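Local coordinates for protein tubulin binding cofactor C (Leishmania major, PDB 5AJ8) that probably acts as a chaperone in tubulin folding and heterodimer assembly, and is represented here by its C-terminal domain, at residues G94-R97 and C98-G101; A117-V120 and S121-E125. The protein carries 1 engineered substitution. All blocks are in the same frame, centred on the assembly; numbering follows the deposited sequence.

Overall arrangement
Both contacts are local ones in the C-terminal domain of cofactor C, a right-handed parallel beta-helix of short strands. Interaction 1 is the 3-10 turn that leaves strand 91-95. Interaction 2 lies further along the chain, on helix 116-122 and the turn that ends it. Their centres are about 14 Å apart. They meet where Tyr96 CE2 packs on Val120 CG2 at 4.0 Å, which brings the helix back against the start of the loop that leads to it. Trp78 of strand 73-79 touches both Tyr96 and Val120. Leu102 touches both Tyr96 and Trp119. No ligand lies at either contact.

Interaction 1. Residues G94-R97 and C98-G101; sequences GPYR and CWVG
Tyr96 and Trp99 lie side by side and point the same way, three residues apart in the 3-10 turn that follows strand 91-95 of the parallel beta-helix. Tyr96 OH sits at the edge of the indole, near its plane, 3.9 Å from Trp99 CZ3. Lower on the phenol ring, Tyr96 CE1 packs on Trp99 CE3 at 4.1 Å. Both rings stand anti to their own backbone N (chi1 -172° for Tyr96 and -176° for Trp99), which sends them off the same side of the turn. The polar atoms of both are bonded elsewhere: Tyr96 OH to Cys41 O, and Trp99 NE1, on the pyrrole ring, to Thr166 O. The indole also meets the rings of Tyr40 and Tyr59, so it belongs to a buried aromatic group.

Two backbone bonds of the i+3 to i kind hold the turn. Cys98 N donates to Pro95 O at 3.1 Å, and Trp99 N donates to Tyr96 O at 2.9 Å. Trp99 is then the centre of an inverse gamma turn, in which Val100 N makes a weak bond to Cys98 O.

Cys98 SG approaches Pro95 along the ring's CG and CD, with 3.8 Å to Pro95 CG. Arg97 runs extended from CG to NE, and its NH1 forms a salt bridge with Glu133 OE2. The guanidinium lies flat against the proline: Pro95 CB is 3.6 Å above its plane, over the centre.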
# COMPACT_ATOMS: atom_id res chain seq x y z
N GLY A 94 -2.93 8.01 3.12
CA GLY A 94 -1.76 8.85 3.28
C GLY A 94 -0.74 8.50 2.20
O GLY A 94 -0.97 7.60 1.38
N PRO A 95 0.37 9.23 2.19
CA PRO A 95 1.46 9.01 1.25
C PRO A 95 2.50 7.96 1.69
O PRO A 95 2.81 7.82 2.90
CB PRO A 95 2.11 10.38 1.20
CG PRO A 95 2.02 10.86 2.62
CD PRO A 95 0.64 10.39 3.07
N TYR A 96 3.04 7.28 0.70
CA TYR A 96 4.04 6.20 0.87
C TYR A 96 5.33 6.71 1.54
O TYR A 96 6.05 5.95 2.22
CB TYR A 96 4.35 5.64 -0.52
CG TYR A 96 5.21 4.41 -0.64
CD1 TYR A 96 4.84 3.21 -0.04
CD2 TYR A 96 6.37 4.44 -1.39
CE1 TYR A 96 5.59 2.07 -0.20
CE2 TYR A 96 7.14 3.30 -1.55
CZ TYR A 96 6.75 2.12 -0.95
OH TYR A 96 7.50 0.99 -1.12
N ARG A 97 5.62 7.98 1.34
CA ARG A 97 6.78 8.60 1.95
C ARG A 97 6.79 8.51 3.50
O ARG A 97 7.84 8.66 4.11
CB ARG A 97 6.93 10.06 1.47
CG ARG A 97 5.82 10.98 1.91
CD ARG A 97 6.00 12.40 1.39
NE ARG A 97 4.83 13.21 1.73
CZ ARG A 97 3.85 13.57 0.90
NH1 ARG A 97 3.86 13.22 -0.39
NH2 ARG A 97 2.83 14.31 1.36
N CYS A 98 5.63 8.26 4.13
CA CYS A 98 5.59 7.98 5.57
C CYS A 98 6.38 6.74 5.96
O CYS A 98 6.71 6.58 7.13
CB CYS A 98 4.13 7.84 6.08
SG CYS A 98 3.22 9.39 5.89
N TRP A 99 6.64 5.82 5.03
CA TRP A 99 7.55 4.73 5.34
C TRP A 99 8.99 5.20 5.20
O TRP A 99 9.65 4.93 4.19
CB TRP A 99 7.27 3.47 4.50
CG TRP A 99 8.15 2.31 4.89
CD1 TRP A 99 8.80 2.12 6.08
CD2 TRP A 99 8.45 1.17 4.10
NE1 TRP A 99 9.47 0.94 6.08
CE2 TRP A 99 9.27 0.32 4.87
CE3 TRP A 99 8.10 0.76 2.80
CZ2 TRP A 99 9.75 -0.89 4.39
CZ3 TRP A 99 8.57 -0.46 2.34
CH2 TRP A 99 9.37 -1.25 3.12
N VAL A 100 9.45 5.94 6.21
CA VAL A 100 10.80 6.48 6.27
C VAL A 100 11.82 5.35 6.20
O VAL A 100 12.87 5.49 5.58
CB VAL A 100 11.03 7.34 7.54
CG1 VAL A 100 12.46 7.87 7.57
CG2 VAL A 100 10.06 8.52 7.59
N GLY A 101 11.51 4.21 6.81
CA GLY A 101 12.43 3.06 6.84
C GLY A 101 12.77 2.40 5.51
O GLY A 101 13.75 1.68 5.42

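Interaction 2. Residues A117-V120 and S121-E125; sequences AEWV and SRVGE
Trp119, in helix 116-122, the short helix packed beside the parallel beta-helix, lays the benzene side of its indole along Val123, four residues further on. Branch CG2 of Val123 does the touching, 3.7 Å from Trp119 CE3 and 3.9 Å from Trp119 CZ3. It meets the ring obliquely. The two side chains stand side by side and point the same way. Val123 CG2 is anti to the carbonyl carbon, while CG1 is anti to the backbone N (chi1 -176°); this turns CG2 to the indole. Tyr113 makes an edge-to-face contact with the same indole, and Leu102 also packs on it.

Regular i+4 to i bonds run along the backbone first. Ser121 N donates to Ala117 O, and Arg122 N to Glu118 O at 2.8 Å. Trp119 O then takes two donors. Val123 N reaches it at 2.8 Å, tilted 29° from the carbonyl plane, whereas Gly124 N reaches it at 3.2 Å in that plane. The i+5 bond from Gly124 shows the helix changing its winding as it ends. Glu125 follows with positive phi (60°), the first residue to leave helical angles, and its N makes a weak bond to Ser121 O. Gly124 O is bonded to His63 NE2, which ties the turn to the link between strands 56-62 and 64-68.

Val120 faces another way and rests on Trp78 of strand 73-79. In the conformer given, Glu118 OE1 is bonded to Thr115 OG1, near the start of the helix. The outer part of the Arg122 chain bends at chi2 and chi3. Nearer the backbone, Arg122 CG stands anti to the carbonyl carbon and lies 3.1 Å from Glu118 O.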
# COMPACT_ATOMS: atom_id res chain seq x y z
N ALA A 117 10.71 8.71 -4.45
CA ALA A 117 10.53 8.86 -5.91
C ALA A 117 11.46 7.94 -6.68
O ALA A 117 11.02 7.31 -7.62
CB ALA A 117 10.74 10.31 -6.35
N GLU A 118 12.72 7.86 -6.26
CA GLU A 118 13.69 6.96 -6.89
C GLU A 118 13.29 5.50 -6.75
O GLU A 118 13.35 4.74 -7.71
CB GLU A 118 15.09 7.16 -6.28
CG GLU A 118 15.84 8.36 -6.83
CD GLU A 118 17.10 8.67 -6.04
OE1 GLU A 118 16.98 9.09 -4.87
OE2 GLU A 118 18.20 8.47 -6.59
N TRP A 119 12.92 5.11 -5.54
CA TRP A 119 12.45 3.74 -5.29
C TRP A 119 11.26 3.39 -6.20
O TRP A 119 11.21 2.33 -6.84
CB TRP A 119 11.98 3.58 -3.84
CG TRP A 119 12.99 3.07 -2.90
CD1 TRP A 119 13.81 3.80 -2.10
CD2 TRP A 119 13.31 1.70 -2.65
NE1 TRP A 119 14.63 2.97 -1.37
CE2 TRP A 119 14.33 1.68 -1.69
CE3 TRP A 119 12.84 0.50 -3.17
CZ2 TRP A 119 14.87 0.49 -1.21
CZ3 TRP A 119 13.38 -0.67 -2.70
CH2 TRP A 119 14.38 -0.67 -1.74
N VAL A 120 10.29 4.29 -6.25
CA VAL A 120 9.08 4.05 -7.01
C VAL A 120 9.36 4.06 -8.52
O VAL A 120 8.75 3.29 -9.26
CB VAL A 120 8.01 5.09 -6.62
CG1 VAL A 120 6.85 5.08 -7.57
CG2 VAL A 120 7.52 4.82 -5.19
N SER A 121 10.26 4.93 -8.96
CA SER A 121 10.63 4.96 -10.39
C SER A 121 11.45 3.70 -10.76
O SER A 121 11.11 3.02 -11.73
CB SER A 121 11.45 6.22 -10.70
OG SER A 121 12.05 6.14 -11.97
N ARG A 122 12.50 3.40 -9.99
CA ARG A 122 13.46 2.35 -10.37
C ARG A 122 12.96 0.94 -10.06
O ARG A 122 13.11 0.06 -10.88
CB ARG A 122 14.81 2.59 -9.72
CG ARG A 122 15.42 3.98 -9.94
CD ARG A 122 15.84 4.16 -11.38
NE ARG A 122 16.94 3.27 -11.71
CZ ARG A 122 18.23 3.61 -11.71
NH1 ARG A 122 18.61 4.84 -11.40
NH2 ARG A 122 19.15 2.70 -12.01
N VAL A 123 12.33 0.72 -8.89
CA VAL A 123 11.81 -0.60 -8.52
C VAL A 123 10.34 -0.75 -8.93
O VAL A 123 9.96 -1.79 -9.46
CB VAL A 123 12.00 -0.87 -7.00
CG1 VAL A 123 11.56 -2.27 -6.61
CG2 VAL A 123 13.46 -0.66 -6.62
N GLY A 124 9.53 0.30 -8.72
CA GLY A 124 8.12 0.28 -9.08
C GLY A 124 7.80 0.47 -10.55
O GLY A 124 6.68 0.19 -11.00
N GLU A 125 8.75 1.01 -11.29
CA GLU A 125 8.56 1.30 -12.71
C GLU A 125 7.43 2.29 -12.98
O GLU A 125 6.71 2.15 -13.96
CB GLU A 125 8.37 0.00 -13.52
CG GLU A 125 9.60 -0.93 -13.47
CD GLU A 125 9.36 -2.31 -14.07
OE1 GLU A 125 8.29 -2.56 -14.67
OE2 GLU A 125 10.25 -3.15 -13.95